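Local coordinates for phosphopantetheine adenylyltransferase (Archaeoglobus fulgidus, PDB 3DO8), which probably transfers an adenylyl group reversibly from ATP to 4'-phosphopantetheine, giving dephospho-CoA and pyrophosphate in coenzyme A biosynthesis, at residues I20-K25 / T116-D121. Sequence-based numbering, arbitrary orientation.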
loop_
_atom_site.group_PDB
_atom_site.type_symbol
_atom_site.label_atom_id
_atom_site.label_comp_id
_atom_site.label_asym_id
_atom_site.label_seq_id
_atom_site.Cartn_x
_atom_site.Cartn_y
_atom_site.Cartn_z
ATOM N N ILE A 20 -7.851 4.867 3.143
ATOM C CA ILE A 20 -8.887 5.084 2.148
ATOM C C ILE A 20 -8.259 5.567 0.838
ATOM O O ILE A 20 -8.661 5.118 -0.264
ATOM C CB ILE A 20 -9.968 6.087 2.669
ATOM C CG1 ILE A 20 -10.823 5.412 3.739
ATOM C CG2 ILE A 20 -10.859 6.614 1.544
ATOM C CD1 ILE A 20 -11.638 6.348 4.625
ATOM N N ASP A 21 -7.273 6.471 0.931
ATOM C CA ASP A 21 -6.630 7.007 -0.285
ATOM C C ASP A 21 -5.959 5.864 -1.043
ATOM O O ASP A 21 -6.061 5.753 -2.249
ATOM C CB ASP A 21 -5.572 8.053 0.063
ATOM C CG ASP A 21 -5.082 8.813 -1.157
ATOM O OD1 ASP A 21 -5.931 9.452 -1.826
ATOM O OD2 ASP A 21 -3.839 8.772 -1.439
ATOM N N VAL A 22 -5.211 5.048 -0.323
ATOM C CA VAL A 22 -4.493 3.933 -0.962
ATOM C C VAL A 22 -5.530 2.977 -1.593
ATOM O O VAL A 22 -5.392 2.575 -2.733
ATOM C CB VAL A 22 -3.536 3.197 0.040
ATOM C CG1 VAL A 22 -3.054 1.868 -0.532
ATOM C CG2 VAL A 22 -2.386 4.113 0.462
ATOM N N ALA A 23 -6.580 2.639 -0.859
ATOM C CA ALA A 23 -7.575 1.692 -1.360
ATOM C C ALA A 23 -8.234 2.216 -2.635
ATOM O O ALA A 23 -8.431 1.463 -3.581
ATOM C CB ALA A 23 -8.627 1.378 -0.306
ATOM N N ILE A 24 -8.592 3.505 -2.666
ATOM C CA ILE A 24 -9.249 4.080 -3.825
ATOM C C ILE A 24 -8.319 4.214 -5.020
ATOM O O ILE A 24 -8.735 4.000 -6.166
ATOM C CB ILE A 24 -9.953 5.417 -3.481
ATOM C CG1 ILE A 24 -11.099 5.125 -2.499
ATOM C CG2 ILE A 24 -10.444 6.084 -4.734
ATOM C CD1 ILE A 24 -11.862 6.343 -1.946
ATOM N N LYS A 25 -7.067 4.564 -4.771
ATOM C CA LYS A 25 -6.092 4.602 -5.834
ATOM C C LYS A 25 -5.900 3.207 -6.429
ATOM O O LYS A 25 -5.769 3.063 -7.655
ATOM C CB LYS A 25 -4.788 5.263 -5.360
ATOM C CG LYS A 25 -4.958 6.786 -5.227
ATOM C CD LYS A 25 -3.814 7.507 -4.570
ATOM C CE LYS A 25 -4.048 9.023 -4.663
ATOM N NZ LYS A 25 -3.158 9.797 -3.770
ATOM N N THR A 116 -3.368 -10.171 -2.085
ATOM C CA THR A 116 -2.151 -9.372 -1.848
ATOM C C THR A 116 -2.404 -8.355 -0.727
ATOM O O THR A 116 -3.255 -7.488 -0.873
ATOM C CB THR A 116 -1.667 -8.670 -3.123
ATOM O OG1 THR A 116 -1.323 -9.674 -4.084
ATOM C CG2 THR A 116 -0.419 -7.838 -2.833
ATOM N N ILE A 117 -1.641 -8.465 0.356
ATOM C CA ILE A 117 -1.770 -7.561 1.483
ATOM C C ILE A 117 -0.934 -6.321 1.233
ATOM O O ILE A 117 0.291 -6.400 0.903
ATOM C CB ILE A 117 -1.361 -8.223 2.814
ATOM C CG1 ILE A 117 -2.240 -9.466 3.082
ATOM C CG2 ILE A 117 -1.441 -7.244 3.984
ATOM C CD1 ILE A 117 -1.780 -10.342 4.241
ATOM N N VAL A 118 -1.600 -5.185 1.431
ATOM C CA VAL A 118 -0.995 -3.860 1.287
ATOM C C VAL A 118 -1.069 -3.174 2.650
ATOM O O VAL A 118 -2.136 -2.767 3.090
ATOM C CB VAL A 118 -1.699 -3.027 0.173
ATOM C CG1 VAL A 118 -1.053 -1.618 0.077
ATOM C CG2 VAL A 118 -1.699 -3.826 -1.144
ATOM N N LYS A 119 0.068 -3.124 3.353
ATOM C CA LYS A 119 0.112 -2.589 4.692
ATOM C C LYS A 119 0.533 -1.146 4.617
ATOM O O LYS A 119 1.614 -0.820 4.133
ATOM C CB LYS A 119 1.130 -3.340 5.536
ATOM C CG LYS A 119 1.165 -2.912 6.980
ATOM C CD LYS A 119 2.354 -3.555 7.652
ATOM C CE LYS A 119 2.449 -3.187 9.114
ATOM N NZ LYS A 119 3.844 -2.720 9.459
ATOM N N VAL A 120 -0.325 -0.277 5.094
ATOM C CA VAL A 120 -0.032 1.160 5.083
ATOM C C VAL A 120 0.385 1.529 6.503
ATOM O O VAL A 120 -0.411 1.406 7.445
ATOM C CB VAL A 120 -1.262 1.933 4.668
ATOM C CG1 VAL A 120 -1.038 3.467 4.695
ATOM C CG2 VAL A 120 -1.769 1.405 3.289
ATOM N N ASP A 121 1.635 1.955 6.664
ATOM C CA ASP A 121 2.138 2.391 7.987
ATOM C C ASP A 121 1.624 3.805 8.216
ATOM O O ASP A 121 2.218 4.803 7.824
ATOM C CB ASP A 121 3.655 2.316 8.052
ATOM C CG ASP A 121 4.190 0.913 8.392
ATOM O OD1 ASP A 121 3.433 -0.079 8.498
ATOM O OD2 ASP A 121 5.412 0.824 8.586
#
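Val22 on helix 14-27 comes nearest to Val120 on strand 116-121, the two CA atoms being 8.0 Å apart, a spacing that leaves side chains alone to bridge helix and strand. The setting is the Rossmann-like nucleotidyltransferase fold, a parallel sheet in which 116-121 pairs with 89-92 and is the edge strand of this chain's own sheet. Because residues alternate along a strand, Val118 and Val120 turn their side chains to the helix, while Ile117 packs against helix 97-110 on the opposite face of the sheet. Of the two methyls of Val22, CG1 meets both Val118 and Val120, CG2 Val120 alone. CG1, anti to the backbone N (chi1 167°), lies 4.1 Å from Val118 CG1, and the two side chains meet at a slant. With Val120 the side chains run past one another in opposite directions. Only 98 Å² is buried between the segments, but all three valines are buried in the assembly: Tyr89 of the second subunit packs on Val22, and Val118 of that subunit packs on Val118 here. The second subunit also extends the sheet, through an antiparallel ladder at Lys119 and Asp121. One turn apart on the helix, Lys25 NZ forms a salt bridge with Asp21 OD2, which uses its syn lone pair and is also hydrogen-bonded to Tyr89 OH of the second subunit. The closest approach between the segments is Val22 CG2 to Val120 CG2, 4.0 Å.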